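Local coordinates for protein DNA polymerase (Bacillus phage phi29, PDB 2PY5) that replicates the viral DNA by protein-primed, highly processive strand-displacement synthesis and proofreads it with a 3'-5' exonuclease, at residues K125-K138 / S374-L386. The protein carries 2 engineered substitutions. Numbering follows the deposited sequence.
Sequences KLPFPVKKIAKDFK and SEGAIKQLAKLML. With nucleotides of chain A.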
# COMPACT_ATOMS: atom_id res chain seq x y z
N LYS F 125 3.59 -8.54 6.11
CA LYS F 125 4.84 -9.11 5.60
C LYS F 125 4.84 -9.27 4.08
O LYS F 125 5.85 -9.02 3.42
CB LYS F 125 5.03 -10.48 6.25
CG LYS F 125 5.27 -10.43 7.75
CD LYS F 125 6.70 -10.69 8.11
CE LYS F 125 7.66 -9.76 7.39
NZ LYS F 125 9.08 -9.88 7.84
N LEU F 126 3.70 -9.70 3.54
CA LEU F 126 3.51 -10.08 2.16
C LEU F 126 2.24 -9.36 1.68
O LEU F 126 1.15 -9.91 1.73
CB LEU F 126 3.37 -11.61 2.06
CG LEU F 126 4.60 -12.41 2.55
CD1 LEU F 126 4.19 -13.88 2.81
CD2 LEU F 126 5.75 -12.30 1.55
N PRO F 127 2.39 -8.08 1.26
CA PRO F 127 1.21 -7.23 0.99
C PRO F 127 0.50 -7.49 -0.35
O PRO F 127 0.41 -6.61 -1.21
CB PRO F 127 1.81 -5.82 1.08
CG PRO F 127 3.21 -6.01 0.55
CD PRO F 127 3.65 -7.32 1.15
N PHE F 128 0.00 -8.72 -0.51
CA PHE F 128 -0.70 -9.16 -1.72
C PHE F 128 -1.70 -10.19 -1.30
O PHE F 128 -1.52 -10.82 -0.27
CB PHE F 128 0.27 -9.79 -2.73
CG PHE F 128 1.58 -9.08 -2.85
CD1 PHE F 128 2.67 -9.49 -2.08
CD2 PHE F 128 1.72 -8.03 -3.71
CE1 PHE F 128 3.90 -8.82 -2.20
CE2 PHE F 128 2.94 -7.36 -3.84
CZ PHE F 128 4.02 -7.76 -3.07
N PRO F 129 -2.75 -10.40 -2.11
CA PRO F 129 -3.64 -11.54 -1.81
C PRO F 129 -2.88 -12.88 -1.88
O PRO F 129 -1.88 -12.99 -2.59
CB PRO F 129 -4.69 -11.49 -2.91
CG PRO F 129 -4.60 -10.14 -3.51
CD PRO F 129 -3.19 -9.66 -3.30
N VAL F 130 -3.39 -13.88 -1.16
CA VAL F 130 -2.79 -15.22 -1.16
C VAL F 130 -2.58 -15.79 -2.58
O VAL F 130 -1.52 -16.31 -2.91
CB VAL F 130 -3.63 -16.20 -0.32
CG1 VAL F 130 -3.04 -17.62 -0.40
CG2 VAL F 130 -3.68 -15.74 1.11
N LYS F 131 -3.59 -15.66 -3.43
CA LYS F 131 -3.51 -16.15 -4.79
C LYS F 131 -2.37 -15.49 -5.58
O LYS F 131 -1.70 -16.16 -6.35
CB LYS F 131 -4.84 -15.93 -5.51
CG LYS F 131 -5.94 -16.83 -5.00
CD LYS F 131 -5.89 -18.21 -5.66
CE LYS F 131 -7.21 -18.94 -5.55
NZ LYS F 131 -7.30 -20.03 -6.57
N LYS F 132 -2.15 -14.19 -5.36
CA LYS F 132 -1.07 -13.48 -6.05
C LYS F 132 0.30 -13.89 -5.50
O LYS F 132 1.25 -14.07 -6.27
CB LYS F 132 -1.25 -11.97 -5.93
CG LYS F 132 -0.14 -11.17 -6.58
CD LYS F 132 -0.55 -9.72 -6.85
CE LYS F 132 0.64 -8.87 -7.26
NZ LYS F 132 1.30 -9.40 -8.49
N ILE F 133 0.39 -14.06 -4.18
CA ILE F 133 1.60 -14.60 -3.57
C ILE F 133 1.97 -15.95 -4.18
O ILE F 133 3.11 -16.18 -4.55
CB ILE F 133 1.46 -14.75 -2.04
CG1 ILE F 133 1.35 -13.36 -1.39
CG2 ILE F 133 2.67 -15.52 -1.47
CD1 ILE F 133 0.85 -13.35 0.03
N ALA F 134 1.00 -16.85 -4.31
CA ALA F 134 1.31 -18.16 -4.87
C ALA F 134 1.83 -18.03 -6.30
O ALA F 134 2.80 -18.69 -6.68
CB ALA F 134 0.08 -19.07 -4.82
N LYS F 135 1.20 -17.17 -7.10
CA LYS F 135 1.61 -16.96 -8.48
C LYS F 135 3.03 -16.42 -8.58
O LYS F 135 3.89 -16.99 -9.24
CB LYS F 135 0.64 -16.00 -9.16
N ASP F 136 3.27 -15.30 -7.89
CA ASP F 136 4.54 -14.57 -7.99
C ASP F 136 5.69 -15.31 -7.31
O ASP F 136 6.85 -15.21 -7.77
CB ASP F 136 4.40 -13.17 -7.38
CG ASP F 136 3.44 -12.28 -8.16
OD1 ASP F 136 3.18 -12.55 -9.35
OD2 ASP F 136 2.97 -11.29 -7.55
N PHE F 137 5.39 -16.04 -6.25
CA PHE F 137 6.41 -16.79 -5.50
C PHE F 137 6.60 -18.21 -6.05
O PHE F 137 7.41 -18.96 -5.52
CB PHE F 137 6.07 -16.85 -4.00
CG PHE F 137 6.38 -15.59 -3.23
CD1 PHE F 137 5.80 -14.37 -3.58
CD2 PHE F 137 7.23 -15.63 -2.12
CE1 PHE F 137 6.10 -13.21 -2.86
CE2 PHE F 137 7.51 -14.47 -1.40
CZ PHE F 137 6.95 -13.27 -1.76
N LYS F 138 5.86 -18.55 -7.11
CA LYS F 138 5.95 -19.85 -7.79
C LYS F 138 5.64 -21.01 -6.84
O LYS F 138 6.38 -21.99 -6.79
CB LYS F 138 7.32 -20.05 -8.45
CG LYS F 138 7.80 -18.86 -9.25
CD LYS F 138 6.85 -18.49 -10.39
CE LYS F 138 6.86 -19.52 -11.50
NZ LYS F 138 6.35 -18.94 -12.78
N SER F 374 17.88 -12.96 -9.70
CA SER F 374 17.04 -13.95 -9.04
C SER F 374 15.71 -14.11 -9.76
O SER F 374 15.38 -13.33 -10.64
CB SER F 374 16.79 -13.54 -7.59
OG SER F 374 18.01 -13.26 -6.94
N GLU F 375 14.97 -15.14 -9.39
CA GLU F 375 13.66 -15.40 -9.97
C GLU F 375 12.67 -15.72 -8.87
O GLU F 375 13.06 -15.91 -7.72
CB GLU F 375 13.73 -16.55 -10.97
CG GLU F 375 14.33 -16.16 -12.30
N GLY F 376 11.40 -15.74 -9.24
CA GLY F 376 10.32 -16.11 -8.33
C GLY F 376 10.36 -15.40 -6.99
O GLY F 376 10.45 -14.18 -6.93
N ALA F 377 10.29 -16.19 -5.92
CA ALA F 377 10.16 -15.67 -4.58
C ALA F 377 11.23 -14.66 -4.20
O ALA F 377 10.92 -13.57 -3.73
CB ALA F 377 10.12 -16.83 -3.56
N ILE F 378 12.50 -15.00 -4.39
CA ILE F 378 13.57 -14.10 -3.98
C ILE F 378 13.54 -12.78 -4.78
O ILE F 378 13.84 -11.70 -4.24
CB ILE F 378 14.94 -14.78 -4.05
CG1 ILE F 378 15.02 -15.84 -2.94
CG2 ILE F 378 16.07 -13.77 -3.90
CD1 ILE F 378 16.25 -16.70 -3.02
N LYS F 379 13.15 -12.87 -6.05
CA LYS F 379 13.00 -11.66 -6.86
C LYS F 379 11.91 -10.77 -6.27
O LYS F 379 12.10 -9.57 -6.16
CB LYS F 379 12.64 -11.99 -8.30
CG LYS F 379 12.54 -10.75 -9.19
CD LYS F 379 12.27 -11.12 -10.62
CE LYS F 379 12.40 -9.93 -11.53
NZ LYS F 379 12.44 -10.34 -12.96
N GLN F 380 10.79 -11.36 -5.87
CA GLN F 380 9.69 -10.57 -5.29
C GLN F 380 10.12 -9.91 -4.00
O GLN F 380 9.68 -8.81 -3.68
CB GLN F 380 8.46 -11.45 -4.98
CG GLN F 380 7.91 -12.24 -6.14
CD GLN F 380 7.93 -11.47 -7.43
OE1 GLN F 380 7.36 -10.38 -7.53
NE2 GLN F 380 8.58 -12.03 -8.44
N LEU F 381 10.95 -10.60 -3.22
CA LEU F 381 11.39 -10.07 -1.96
C LEU F 381 12.35 -8.90 -2.18
O LEU F 381 12.33 -7.95 -1.41
CB LEU F 381 12.03 -11.14 -1.10
CG LEU F 381 11.05 -12.20 -0.60
CD1 LEU F 381 11.86 -13.30 0.07
CD2 LEU F 381 10.00 -11.62 0.34
N ALA F 382 13.17 -8.98 -3.22
CA ALA F 382 14.07 -7.87 -3.57
C ALA F 382 13.27 -6.63 -3.96
O ALA F 382 13.58 -5.52 -3.56
CB ALA F 382 15.03 -8.28 -4.68
N LYS F 383 12.21 -6.83 -4.75
CA LYS F 383 11.31 -5.75 -5.11
C LYS F 383 10.66 -5.16 -3.86
O LYS F 383 10.55 -3.95 -3.70
CB LYS F 383 10.24 -6.27 -6.06
CG LYS F 383 10.82 -6.70 -7.41
CD LYS F 383 9.87 -7.58 -8.19
CE LYS F 383 8.62 -6.87 -8.59
NZ LYS F 383 7.71 -7.82 -9.32
N LEU F 384 10.25 -6.04 -2.96
CA LEU F 384 9.64 -5.60 -1.72
C LEU F 384 10.60 -4.75 -0.89
O LEU F 384 10.22 -3.71 -0.35
CB LEU F 384 9.14 -6.82 -0.93
CG LEU F 384 8.12 -6.60 0.17
CD1 LEU F 384 6.84 -5.91 -0.33
CD2 LEU F 384 7.80 -7.96 0.77
N MET F 385 11.87 -5.15 -0.82
CA MET F 385 12.86 -4.37 -0.08
C MET F 385 13.05 -2.98 -0.70
O MET F 385 13.11 -1.97 -0.00
CB MET F 385 14.20 -5.11 -0.03
CG MET F 385 14.20 -6.30 0.92
SD MET F 385 14.09 -5.84 2.64
CE MET F 385 15.73 -5.17 2.97
N LEU F 386 13.13 -2.93 -2.02
CA LEU F 386 13.32 -1.66 -2.73
C LEU F 386 12.11 -0.75 -2.59
O LEU F 386 12.25 0.47 -2.48
CB LEU F 386 13.58 -1.93 -4.21
CG LEU F 386 14.96 -2.51 -4.50
CD1 LEU F 386 15.00 -3.15 -5.88
CD2 LEU F 386 16.05 -1.43 -4.37
P DT A 6 -6.86 -12.22 0.37
OP1 DT A 6 -5.84 -13.25 0.52
OP2 DT A 6 -7.66 -12.11 -0.85
O5' DT A 6 -7.97 -12.43 1.52
C5' DT A 6 -7.60 -12.86 2.82
C4' DT A 6 -8.84 -12.80 3.68
O4' DT A 6 -9.33 -11.46 3.78
C3' DT A 6 -10.00 -13.60 3.11
O3' DT A 6 -9.90 -14.98 3.43
C2' DT A 6 -11.20 -12.91 3.75
C1' DT A 6 -10.73 -11.48 3.98
N1 DT A 6 -11.31 -10.48 3.03
C2 DT A 6 -11.77 -9.29 3.54
O2 DT A 6 -11.73 -9.01 4.72
N3 DT A 6 -12.28 -8.44 2.59
C4 DT A 6 -12.36 -8.65 1.23
O4 DT A 6 -12.84 -7.80 0.48
C5 DT A 6 -11.83 -9.90 0.76
C7 DT A 6 -11.86 -10.25 -0.69
C6 DT A 6 -11.33 -10.76 1.67
P DT A 5 -5.41 -6.34 -2.08
OP1 DT A 5 -3.95 -6.05 -2.04
OP2 DT A 5 -6.11 -6.45 -3.37
O5' DT A 5 -5.65 -7.70 -1.26
C5' DT A 5 -4.92 -7.97 -0.09
C4' DT A 5 -5.85 -8.50 0.97
O4' DT A 5 -6.70 -7.42 1.38
C3' DT A 5 -6.80 -9.59 0.53
O3' DT A 5 -6.18 -10.83 0.76
C2' DT A 5 -8.02 -9.40 1.42
C1' DT A 5 -7.93 -7.94 1.82
N1 DT A 5 -8.93 -7.07 1.20
C2 DT A 5 -9.72 -6.33 2.04
O2 DT A 5 -9.64 -6.40 3.27
N3 DT A 5 -10.62 -5.55 1.39
C4 DT A 5 -10.79 -5.42 0.02
O4 DT A 5 -11.64 -4.68 -0.44
C5 DT A 5 -9.92 -6.21 -0.80
C7 DT A 5 -10.02 -6.16 -2.29
C6 DT A 5 -9.03 -7.00 -0.18
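G376 O accepts two N-H groups of Q380, and the D136 backbone packs against G376. Q380 N gives G376 O the helical bond at 3.0 Å. Q380 NE2 adds one to G376 O at 3.2 Å, coming from above the carbonyl plane. The chain of Q380 folds back for this at chi2 (-39°). K383 NZ, 3.1 Å from Q380 OE1, holds the other end of the amide. The amide is thus fixed at both ends, and Q380 CG lies 3.5 Å from D136 O.

F137 carries the apolar part. Its CG stays beside the backbone N (chi1 -78°), and the ring runs along helix 376-386. A377 CB is 3.4 Å from F137 CD2, and A377 CA makes an off-centre CH-pi contact with the ring. Q380 CB touches F137 CE1, and L381 CD2 meets F137 CZ. I133 CG2 packs on one ring face. Further along, P127 CG is 3.7 Å from L384 CD1, the two side chains reaching toward each other. L384 CD2 also touches K125 O, which accepts a hydrogen bond from Q180 NE2.

The contact joins the exonuclease domain to a helix of the polymerization region. There K379 stabilises the incoming nucleotide, K383 binds the nucleotide, and L384 probably positions the templating nucleotide. On the exonuclease side, V130 N donates an almost straight bond (176°) to OP1 of DT6 of chain A, at 3.0 Å. K132 NZ forms a salt bridge with D136 OD2, on the syn lone pair. No hydrogen bond crosses between the two segments, so this contact rests on packing around F137, Q380 and L384.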